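Local coordinates for OxyA protein (Actinoplanes teichomyceticus, PDB 5HH3), which is a haem-dependent cytochrome P450 that probably catalyses a phenolic coupling step, cyclising the peptide during glycopeptide antibiotic biosynthesis, at residues Asp165-Ser176 with Ala188-Met196; Val243-Met254 with Val357-Ala366. One frame throughout, in Å; residues are numbered along the deposited sequence.

Interaction 1: residues Asp165-Ser176 with Ala188-Met196; sequences DQADLARSLHAS and AGNKFMTYM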
loop_
_atom_site.group_PDB
_atom_site.type_symbol
_atom_site.label_atom_id
_atom_site.label_comp_id
_atom_site.label_asym_id
_atom_site.label_seq_id
_atom_site.Cartn_x
_atom_site.Cartn_y
_atom_site.Cartn_z
ATOM N N ASP B 165 17.541 30.917 -7.612
ATOM C CA ASP B 165 17.678 29.454 -7.579
ATOM C C ASP B 165 16.380 28.708 -7.352
ATOM O O ASP B 165 16.317 27.517 -7.642
ATOM C CB ASP B 165 18.661 29.037 -6.476
ATOM C CG ASP B 165 20.082 29.527 -6.717
ATOM O OD1 ASP B 165 20.498 29.702 -7.885
ATOM O OD2 ASP B 165 20.801 29.710 -5.711
ATOM N N GLN B 166 15.350 29.381 -6.839
ATOM C CA GLN B 166 14.206 28.678 -6.242
ATOM C C GLN B 166 13.410 27.828 -7.232
ATOM O O GLN B 166 13.044 26.686 -6.910
ATOM C CB GLN B 166 13.251 29.653 -5.522
ATOM C CG GLN B 166 13.877 30.359 -4.332
ATOM C CD GLN B 166 12.908 31.245 -3.575
ATOM O OE1 GLN B 166 11.753 31.363 -3.946
ATOM N NE2 GLN B 166 13.377 31.857 -2.497
ATOM N N ALA B 167 13.137 28.381 -8.412
ATOM C CA ALA B 167 12.323 27.689 -9.419
ATOM C C ALA B 167 12.954 26.361 -9.863
ATOM O O ALA B 167 12.264 25.340 -9.924
ATOM C CB ALA B 167 12.094 28.596 -10.627
ATOM N N ASP B 168 14.260 26.387 -10.153
ATOM C CA ASP B 168 15.004 25.197 -10.597
ATOM C C ASP B 168 15.105 24.152 -9.489
ATOM O O ASP B 168 14.911 22.967 -9.741
ATOM C CB ASP B 168 16.420 25.565 -11.093
ATOM C CG ASP B 168 16.416 26.301 -12.444
ATOM O OD1 ASP B 168 15.348 26.403 -13.092
ATOM O OD2 ASP B 168 17.499 26.774 -12.875
ATOM N N LEU B 169 15.395 24.607 -8.272
ATOM C CA LEU B 169 15.605 23.724 -7.136
ATOM C C LEU B 169 14.304 23.025 -6.736
ATOM O O LEU B 169 14.283 21.806 -6.558
ATOM C CB LEU B 169 16.187 24.508 -5.957
ATOM C CG LEU B 169 16.628 23.693 -4.737
ATOM C CD1 LEU B 169 17.857 22.848 -5.051
ATOM C CD2 LEU B 169 16.884 24.633 -3.567
ATOM N N ALA B 170 13.222 23.791 -6.612
ATOM C CA ALA B 170 11.902 23.213 -6.319
ATOM C C ALA B 170 11.503 22.184 -7.385
ATOM O O ALA B 170 11.070 21.079 -7.052
ATOM C CB ALA B 170 10.841 24.300 -6.190
ATOM N N ARG B 171 11.703 22.530 -8.652
ATOM C CA ARG B 171 11.442 21.598 -9.767
ATOM C C ARG B 171 12.217 20.264 -9.614
ATOM O O ARG B 171 11.622 19.180 -9.675
ATOM C CB ARG B 171 11.771 22.284 -11.093
ATOM C CG ARG B 171 11.375 21.531 -12.357
ATOM C CD ARG B 171 11.854 22.254 -13.614
ATOM N NE ARG B 171 11.575 23.696 -13.557
ATOM C CZ ARG B 171 12.414 24.689 -13.884
ATOM N NH1 ARG B 171 13.645 24.464 -14.364
ATOM N NH2 ARG B 171 12.000 25.949 -13.758
ATOM N N SER B 172 13.524 20.363 -9.380
ATOM C CA SER B 172 14.378 19.194 -9.100
ATOM C C SER B 172 13.851 18.304 -7.973
ATOM O O SER B 172 13.812 17.086 -8.116
ATOM C CB SER B 172 15.789 19.635 -8.708
ATOM O OG SER B 172 16.250 20.647 -9.561
ATOM N N LEU B 173 13.485 18.918 -6.849
ATOM C CA LEU B 173 12.962 18.176 -5.700
ATOM C C LEU B 173 11.662 17.472 -6.051
ATOM O O LEU B 173 11.452 16.326 -5.636
ATOM C CB LEU B 173 12.719 19.092 -4.490
ATOM C CG LEU B 173 12.044 18.442 -3.264
ATOM C CD1 LEU B 173 12.877 17.279 -2.733
ATOM C CD2 LEU B 173 11.788 19.462 -2.168
ATOM N N HIS B 174 10.789 18.173 -6.778
ATOM C CA HIS B 174 9.506 17.612 -7.193
ATOM C C HIS B 174 9.690 16.482 -8.200
ATOM O O HIS B 174 9.035 15.455 -8.076
ATOM C CB HIS B 174 8.580 18.684 -7.772
ATOM C CG HIS B 174 7.304 18.133 -8.339
ATOM N ND1 HIS B 174 7.127 17.897 -9.688
ATOM C CD2 HIS B 174 6.152 17.748 -7.736
ATOM C CE1 HIS B 174 5.917 17.405 -9.892
ATOM N NE2 HIS B 174 5.305 17.306 -8.725
ATOM N N ALA B 175 10.564 16.675 -9.188
ATOM C CA ALA B 175 10.910 15.615 -10.150
ATOM C C ALA B 175 11.326 14.323 -9.442
ATOM O O ALA B 175 10.715 13.272 -9.645
ATOM C CB ALA B 175 12.020 16.081 -11.076
ATOM N N SER B 176 12.331 14.435 -8.574
ATOM C CA SER B 176 12.902 13.291 -7.850
ATOM C C SER B 176 11.869 12.452 -7.081
ATOM O O SER B 176 12.013 11.240 -6.982
ATOM C CB SER B 176 14.003 13.762 -6.892
ATOM O OG SER B 176 13.453 14.462 -5.789
ATOM N N ALA B 188 17.432 14.110 -11.037
ATOM C CA ALA B 188 16.830 15.229 -10.323
ATOM C C ALA B 188 17.222 15.249 -8.836
ATOM O O ALA B 188 17.511 16.312 -8.277
ATOM C CB ALA B 188 15.313 15.184 -10.469
ATOM N N GLY B 189 17.221 14.075 -8.209
ATOM C CA GLY B 189 17.644 13.923 -6.814
ATOM C C GLY B 189 19.069 14.400 -6.585
ATOM O O GLY B 189 19.335 15.110 -5.623
ATOM N N ASN B 190 19.973 14.018 -7.483
ATOM C CA ASN B 190 21.380 14.442 -7.419
ATOM C C ASN B 190 21.573 15.935 -7.679
ATOM O O ASN B 190 22.498 16.546 -7.142
ATOM C CB ASN B 190 22.252 13.627 -8.397
ATOM C CG ASN B 190 22.385 12.162 -7.994
ATOM O OD1 ASN B 190 22.227 11.797 -6.826
ATOM N ND2 ASN B 190 22.684 11.314 -8.969
ATOM N N LYS B 191 20.706 16.520 -8.500
ATOM C CA LYS B 191 20.760 17.960 -8.754
ATOM C C LYS B 191 20.345 18.710 -7.480
ATOM O O LYS B 191 20.995 19.669 -7.076
ATOM C CB LYS B 191 19.870 18.326 -9.947
ATOM C CG LYS B 191 20.223 19.636 -10.625
ATOM C CD LYS B 191 20.057 19.527 -12.133
ATOM C CE LYS B 191 20.106 20.893 -12.798
ATOM N NZ LYS B 191 18.923 21.734 -12.453
ATOM N N PHE B 192 19.286 18.236 -6.836
ATOM C CA PHE B 192 18.843 18.780 -5.544
ATOM C C PHE B 192 19.914 18.625 -4.450
ATOM O O PHE B 192 20.260 19.590 -3.770
ATOM C CB PHE B 192 17.535 18.107 -5.116
ATOM C CG PHE B 192 17.003 18.594 -3.804
ATOM C CD1 PHE B 192 16.285 19.775 -3.730
ATOM C CD2 PHE B 192 17.222 17.871 -2.634
ATOM C CE1 PHE B 192 15.792 20.235 -2.518
ATOM C CE2 PHE B 192 16.732 18.325 -1.420
ATOM C CZ PHE B 192 16.018 19.514 -1.363
ATOM N N MET B 193 20.445 17.413 -4.314
ATOM C CA MET B 193 21.462 17.089 -3.297
ATOM C C MET B 193 22.774 17.859 -3.414
ATOM O O MET B 193 23.345 18.253 -2.395
ATOM C CB MET B 193 21.778 15.589 -3.321
ATOM C CG MET B 193 20.669 14.713 -2.767
ATOM S SD MET B 193 20.433 14.948 -0.998
ATOM C CE MET B 193 21.999 14.333 -0.353
ATOM N N THR B 194 23.263 18.040 -4.642
ATOM C CA THR B 194 24.495 18.791 -4.879
ATOM C C THR B 194 24.317 20.255 -4.481
ATOM O O THR B 194 25.226 20.855 -3.912
ATOM C CB THR B 194 24.952 18.716 -6.356
ATOM O OG1 THR B 194 25.022 17.349 -6.767
ATOM C CG2 THR B 194 26.322 19.361 -6.550
ATOM N N TYR B 195 23.151 20.826 -4.785
ATOM C CA TYR B 195 22.847 22.187 -4.351
ATOM C C TYR B 195 22.839 22.263 -2.810
ATOM O O TYR B 195 23.546 23.085 -2.226
ATOM C CB TYR B 195 21.513 22.667 -4.934
ATOM C CG TYR B 195 21.246 24.132 -4.669
ATOM C CD1 TYR B 195 20.707 24.539 -3.456
ATOM C CD2 TYR B 195 21.557 25.116 -5.616
ATOM C CE1 TYR B 195 20.464 25.869 -3.186
ATOM C CE2 TYR B 195 21.318 26.460 -5.352
ATOM C CZ TYR B 195 20.760 26.820 -4.126
ATOM O OH TYR B 195 20.501 28.117 -3.792
ATOM N N MET B 196 22.081 21.383 -2.161
ATOM C CA MET B 196 21.961 21.409 -0.690
ATOM C C MET B 196 23.284 21.145 0.042
ATOM O O MET B 196 23.568 21.786 1.057
ATOM C CB MET B 196 20.902 20.414 -0.206
ATOM C CG MET B 196 19.482 20.721 -0.655
ATOM S SD MET B 196 18.870 22.394 -0.345
ATOM C CE MET B 196 19.394 22.586 1.351
#
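A188 meets the helix 165-176 where the two backbones run closest: its CB lies 3.5 Å from A175 CB, tighter than usual van der Waals contact, and also rests on the carbonyl O of S172. Next to it the S176 CB packs on the backbone of G189, 3.5 Å from G189 N. Small residues on both sides let the axes approach to 7.8 Å at an angle of 135°, a close helix-helix crossing built on alanine, serine and glycine. The serine hydroxyls turn back into their own helix, S172 OG giving a bond to D168 O and S176 OG one to L173 O.

Away from this point larger side chains fill the widening gap. The F192 ring is covered over the centre of one face by L173 CD1, a CH-pi contact of 4.0 Å to the centroid; M196 CG of its own helix lies on the opposite face. L169 wedges between two rings, its CD1 3.7 Å from F192 CD1 and 3.6 Å from Y195 CG.

The solvent side is looser. K191 NZ stays 4.1 Å from S172 OG, while D168 forms a salt bridge with R171 along its own helix. Y195 OH donates to D165 OD2 over 2.5 Å, on its anti side but 33° out of a carboxylate plane turned 79° from the ring. Apolar packing thus joins what correspond to P450 helices F and G, set on helix 225-256 through L173 and M196; one short phenol-carboxylate bond, probably strengthened by the acid's negative charge, joins them where they have drawn apart.

Interaction 2: residues Val243-Met254 with Val357-Ala366; sequences VARFLAAGAWLM and VFRTAIPALA. With HEM (protoporphyrin IX containing Fe), chain G; ACT (acetate ion), chain O.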
loop_
_atom_site.group_PDB
_atom_site.type_symbol
_atom_site.label_atom_id
_atom_site.label_comp_id
_atom_site.label_asym_id
_atom_site.label_seq_id
_atom_site.Cartn_x
_atom_site.Cartn_y
_atom_site.Cartn_z
ATOM N N VAL B 243 0.868 23.645 2.555
ATOM C CA VAL B 243 0.528 25.054 2.525
ATOM C C VAL B 243 -0.238 25.403 1.242
ATOM O O VAL B 243 -1.225 26.106 1.306
ATOM C CB VAL B 243 1.773 25.941 2.672
ATOM C CG1 VAL B 243 1.462 27.411 2.379
ATOM C CG2 VAL B 243 2.367 25.768 4.072
ATOM N N ALA B 244 0.242 24.935 0.091
ATOM C CA ALA B 244 -0.438 25.176 -1.178
ATOM C C ALA B 244 -1.861 24.625 -1.196
ATOM O O ALA B 244 -2.792 25.324 -1.635
ATOM C CB ALA B 244 0.357 24.596 -2.332
ATOM N N ARG B 245 -2.047 23.392 -0.708
ATOM C CA ARG B 245 -3.375 22.773 -0.697
ATOM C C ARG B 245 -4.348 23.515 0.200
ATOM O O ARG B 245 -5.511 23.691 -0.163
ATOM C CB ARG B 245 -3.311 21.282 -0.319
ATOM C CG ARG B 245 -2.762 20.413 -1.458
ATOM C CD ARG B 245 -2.809 18.913 -1.161
ATOM N NE ARG B 245 -2.169 18.558 0.093
ATOM C CZ ARG B 245 -2.759 18.415 1.278
ATOM N NH1 ARG B 245 -4.081 18.597 1.475
ATOM N NH2 ARG B 245 -1.996 18.102 2.312
ATOM N N PHE B 246 -3.874 23.952 1.364
ATOM C CA PHE B 246 -4.682 24.764 2.272
ATOM C C PHE B 246 -5.106 26.122 1.672
ATOM O O PHE B 246 -6.249 26.525 1.819
ATOM C CB PHE B 246 -3.942 25.003 3.578
ATOM C CG PHE B 246 -4.778 25.668 4.614
ATOM C CD1 PHE B 246 -4.872 27.055 4.668
ATOM C CD2 PHE B 246 -5.499 24.908 5.530
ATOM C CE1 PHE B 246 -5.662 27.672 5.617
ATOM C CE2 PHE B 246 -6.315 25.517 6.467
ATOM C CZ PHE B 246 -6.372 26.895 6.535
ATOM N N LEU B 247 -4.165 26.834 1.055
ATOM C CA LEU B 247 -4.464 28.138 0.455
ATOM C C LEU B 247 -5.462 28.005 -0.704
ATOM O O LEU B 247 -6.337 28.849 -0.856
ATOM C CB LEU B 247 -3.181 28.839 -0.015
ATOM C CG LEU B 247 -2.230 29.344 1.074
ATOM C CD1 LEU B 247 -0.963 29.907 0.437
ATOM C CD2 LEU B 247 -2.901 30.378 1.962
ATOM N N ALA B 248 -5.348 26.931 -1.490
ATOM C CA ALA B 248 -6.326 26.657 -2.554
ATOM C C ALA B 248 -7.711 26.388 -1.956
ATOM O O ALA B 248 -8.693 26.944 -2.438
ATOM C CB ALA B 248 -5.876 25.504 -3.449
ATOM N N ALA B 249 -7.784 25.578 -0.898
ATOM C CA ALA B 249 -9.073 25.316 -0.238
ATOM C C ALA B 249 -9.628 26.556 0.474
ATOM O O ALA B 249 -10.848 26.762 0.509
ATOM C CB ALA B 249 -8.980 24.143 0.720
ATOM N N GLY B 250 -8.736 27.382 1.024
ATOM C CA GLY B 250 -9.112 28.663 1.599
ATOM C C GLY B 250 -9.711 29.624 0.593
ATOM O O GLY B 250 -10.759 30.225 0.859
ATOM N N ALA B 251 -9.047 29.779 -0.562
ATOM C CA ALA B 251 -9.568 30.612 -1.633
ATOM C C ALA B 251 -10.959 30.135 -2.094
ATOM O O ALA B 251 -11.827 30.971 -2.401
ATOM C CB ALA B 251 -8.599 30.658 -2.811
ATOM N N TRP B 252 -11.168 28.815 -2.138
ATOM C CA TRP B 252 -12.467 28.250 -2.512
ATOM C C TRP B 252 -13.526 28.627 -1.476
ATOM O O TRP B 252 -14.606 29.082 -1.843
ATOM C CB TRP B 252 -12.364 26.730 -2.684
ATOM C CG TRP B 252 -13.623 26.019 -3.121
ATOM C CD1 TRP B 252 -14.732 26.569 -3.694
ATOM C CD2 TRP B 252 -13.869 24.607 -3.065
ATOM N NE1 TRP B 252 -15.659 25.600 -3.970
ATOM C CE2 TRP B 252 -15.155 24.386 -3.606
ATOM C CE3 TRP B 252 -13.128 23.507 -2.605
ATOM C CZ2 TRP B 252 -15.724 23.114 -3.696
ATOM C CZ3 TRP B 252 -13.691 22.241 -2.691
ATOM C CH2 TRP B 252 -14.978 22.053 -3.235
ATOM N N LEU B 253 -13.204 28.458 -0.191
ATOM C CA LEU B 253 -14.102 28.846 0.895
ATOM C C LEU B 253 -14.432 30.343 0.859
ATOM O O LEU B 253 -15.583 30.731 1.125
ATOM C CB LEU B 253 -13.531 28.448 2.267
ATOM C CG LEU B 253 -14.453 28.618 3.484
ATOM C CD1 LEU B 253 -15.639 27.686 3.413
ATOM C CD2 LEU B 253 -13.709 28.386 4.780
ATOM N N MET B 254 -13.444 31.176 0.516
ATOM C CA MET B 254 -13.677 32.620 0.372
ATOM C C MET B 254 -14.614 32.980 -0.783
ATOM O O MET B 254 -15.510 33.797 -0.603
ATOM C CB MET B 254 -12.370 33.379 0.212
ATOM C CG MET B 254 -11.479 33.290 1.449
ATOM S SD MET B 254 -9.846 33.982 1.139
ATOM C CE MET B 254 -10.369 35.641 0.650
ATOM N N VAL B 357 1.885 32.068 7.232
ATOM C CA VAL B 357 1.539 32.155 5.820
ATOM C C VAL B 357 0.017 32.352 5.632
ATOM O O VAL B 357 -0.385 33.199 4.867
ATOM C CB VAL B 357 2.063 30.942 5.013
ATOM C CG1 VAL B 357 1.528 30.950 3.581
ATOM C CG2 VAL B 357 3.586 30.958 4.987
ATOM N N PHE B 358 -0.801 31.600 6.364
ATOM C CA PHE B 358 -2.249 31.666 6.202
ATOM C C PHE B 358 -2.803 32.973 6.735
ATOM O O PHE B 358 -3.655 33.583 6.086
ATOM C CB PHE B 358 -2.968 30.517 6.906
ATOM C CG PHE B 358 -2.502 29.131 6.513
ATOM C CD1 PHE B 358 -1.945 28.861 5.271
ATOM C CD2 PHE B 358 -2.651 28.074 7.419
ATOM C CE1 PHE B 358 -1.543 27.550 4.945
ATOM C CE2 PHE B 358 -2.251 26.782 7.099
ATOM C CZ PHE B 358 -1.706 26.517 5.863
ATOM N N ARG B 359 -2.303 33.379 7.910
ATOM C CA ARG B 359 -2.695 34.625 8.590
ATOM C C ARG B 359 -2.399 35.847 7.726
ATOM O O ARG B 359 -3.057 36.866 7.851
ATOM C CB ARG B 359 -1.971 34.762 9.954
ATOM C CG ARG B 359 -1.914 36.170 10.553
ATOM C CD ARG B 359 -1.459 36.164 12.008
ATOM N NE ARG B 359 -0.700 34.967 12.327
ATOM C CZ ARG B 359 0.616 34.935 12.512
ATOM N NH1 ARG B 359 1.334 36.040 12.418
ATOM N NH2 ARG B 359 1.199 33.789 12.788
ATOM N N THR B 360 -1.382 35.738 6.874
ATOM C CA THR B 360 -0.948 36.816 6.007
ATOM C C THR B 360 -1.645 36.750 4.661
ATOM O O THR B 360 -2.187 37.756 4.201
ATOM C CB THR B 360 0.589 36.770 5.805
ATOM O OG1 THR B 360 1.228 36.787 7.092
ATOM C CG2 THR B 360 1.077 37.975 5.006
ATOM N N ALA B 361 -1.637 35.581 4.024
ATOM C CA ALA B 361 -2.142 35.469 2.653
ATOM C C ALA B 361 -3.668 35.571 2.516
ATOM O O ALA B 361 -4.162 36.123 1.525
ATOM C CB ALA B 361 -1.611 34.214 1.977
ATOM N N ILE B 362 -4.415 35.073 3.496
ATOM C CA ILE B 362 -5.872 35.067 3.386
ATOM C C ILE B 362 -6.464 36.487 3.485
ATOM O O ILE B 362 -7.266 36.859 2.630
ATOM C CB ILE B 362 -6.540 34.083 4.390
ATOM C CG1 ILE B 362 -6.144 32.631 4.080
ATOM C CG2 ILE B 362 -8.053 34.239 4.408
ATOM C CD1 ILE B 362 -6.457 32.184 2.671
ATOM N N PRO B 363 -6.085 37.271 4.519
ATOM C CA PRO B 363 -6.512 38.671 4.546
ATOM C C PRO B 363 -6.043 39.463 3.349
ATOM O O PRO B 363 -6.797 40.299 2.850
ATOM C CB PRO B 363 -5.852 39.211 5.822
ATOM C CG PRO B 363 -5.793 38.008 6.703
ATOM C CD PRO B 363 -5.340 36.940 5.745
ATOM N N ALA B 364 -4.815 39.211 2.891
ATOM C CA ALA B 364 -4.310 39.876 1.675
ATOM C C ALA B 364 -5.221 39.641 0.459
ATOM O O ALA B 364 -5.553 40.579 -0.269
ATOM C CB ALA B 364 -2.915 39.400 1.364
ATOM N N LEU B 365 -5.633 38.385 0.268
ATOM C CA LEU B 365 -6.572 38.018 -0.787
ATOM C C LEU B 365 -7.929 38.696 -0.628
ATOM O O LEU B 365 -8.442 39.238 -1.588
ATOM C CB LEU B 365 -6.758 36.504 -0.855
ATOM C CG LEU B 365 -7.751 35.960 -1.890
ATOM C CD1 LEU B 365 -7.537 36.542 -3.279
ATOM C CD2 LEU B 365 -7.670 34.451 -1.944
ATOM N N ALA B 366 -8.514 38.639 0.568
ATOM C CA ALA B 366 -9.816 39.277 0.822
ATOM C C ALA B 366 -9.796 40.778 0.513
ATOM O O ALA B 366 -10.734 41.276 -0.083
ATOM C CB ALA B 366 -10.270 39.041 2.254
HETATM C CHA HEM G . 3.596 16.721 11.304
HETATM C CHB HEM G . 6.311 20.067 9.075
HETATM C CHC HEM G . 2.264 22.261 7.499
HETATM C CHD HEM G . -0.404 18.964 9.790
HETATM C C1A HEM G . 4.666 17.426 10.807
HETATM C C2A HEM G . 6.022 17.020 10.946
HETATM C C3A HEM G . 6.787 17.965 10.331
HETATM C C4A HEM G . 5.911 18.955 9.802
HETATM C CMA HEM G . 8.289 17.960 10.204
HETATM C CAA HEM G . 6.511 15.778 11.664
HETATM C CBA HEM G . 6.718 16.113 13.140
HETATM C CGA HEM G . 7.181 14.942 13.992
HETATM O O1A HEM G . 6.981 13.748 13.657
HETATM O O2A HEM G . 7.770 15.168 15.082
HETATM C C1B HEM G . 5.444 20.969 8.427
HETATM C C2B HEM G . 5.878 22.084 7.633
HETATM C C3B HEM G . 4.742 22.717 7.177
HETATM C C4B HEM G . 3.603 21.937 7.732
HETATM C CMB HEM G . 7.309 22.495 7.353
HETATM C CAB HEM G . 4.564 23.941 6.354
HETATM C CBB HEM G . 5.511 24.802 5.969
HETATM C C1C HEM G . 1.155 21.562 7.960
HETATM C C2C HEM G . -0.192 21.896 7.703
HETATM C C3C HEM G . -0.970 20.936 8.362
HETATM C C4C HEM G . -0.057 20.040 9.019
HETATM C CMC HEM G . -0.680 23.060 6.860
HETATM C CAC HEM G . -2.447 20.799 8.450
HETATM C CBC HEM G . -3.355 21.633 7.948
HETATM C C1D HEM G . 0.522 18.098 10.371
HETATM C C2D HEM G . 0.065 16.923 11.143
HETATM C C3D HEM G . 1.171 16.293 11.566
HETATM C C4D HEM G . 2.294 17.098 11.041
HETATM C CMD HEM G . -1.341 16.447 11.432
HETATM C CAD HEM G . 1.195 15.023 12.405
HETATM C CBD HEM G . 1.084 13.721 11.598
HETATM C CGD HEM G . 1.111 12.496 12.526
HETATM O O1D HEM G . 1.076 11.331 12.090
HETATM O O2D HEM G . 1.159 12.581 13.761
HETATM N NA HEM G . 4.612 18.621 10.117
HETATM N NB HEM G . 4.108 20.952 8.471
HETATM N NC HEM G . 1.215 20.474 8.784
HETATM N ND HEM G . 1.867 18.185 10.364
HETATM FE FE HEM G . 2.942 19.513 9.470
HETATM C C ACT O . 1.648 16.121 2.411
HETATM O O ACT O . 2.682 15.919 1.737
HETATM O OXT ACT O . 0.886 17.085 2.176
HETATM C CH3 ACT O . 1.317 15.176 3.531
HETATM O O HOH W 1 3.127 18.222 7.819
#
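F246 and F358 stack face to face across the two helices, ring centroids 3.9 Å apart and planes 20° from parallel. F246 CD1 sits over the centre of the F358 ring, while the edge of that ring meets the haem methyl CMC, 3.7 Å from F358 CZ. Beside the stack, V243 divides its branches: CG1 touches V357 CG1, and CG2, anti to the carbonyl carbon, lies 3.7 Å from haem CAB.

One turn on, L247 is a knob in the hole formed by V357, F358, A361 and I362, its CD2 3.8 Å from F358 CD1. I362 CD1 lies between L247 CD2 and M254 SD, beside G250, which has no side chain to fill that position. M254 closes the far end: SD rests on I362 CG2, and a bend at chi3 (58°) brings CE to 3.7 Å from L365 CG and onto A366. No hydrogen bond crosses this wholly buried interface.

Further out, on helix 274-282, I279 touches F246 and L275 touches F358. R245 points to another side, where NH2 binds an acetate, probably from crystallisation, and NE forms a salt bridge with D241.

In P450 terms these are segments of helix I (its C-terminal half) and helix L, whose axes approach to 10.8 Å at 33°. Helix 142-159 packs on V243 and L247, helix 112-136 covers T360 and A364, and helix 274-282 also reaches L253 and P363.

In the fold
Both contacts join helices of the P450 fold, but they stand differently to the haem. Interaction 2 forms part of its pocket through V243 and F358, with the V243 side chain about 9 Å from that of C348, the axial ligand of the iron; a water holds another iron position at 2.1 Å. Interaction 1 lies away from the annotated sites, although the L173 side chain comes within about 11 Å of a haem. The centres of interaction 1 and interaction 2 are about 26 Å apart, and the nearest atoms of interaction 1 and interaction 2 about 10 Å, without touching. Helix 225-256 links them: its earlier part, at T229, A232 and M236, packs against interaction 1, and its later part supplies residues 243-254.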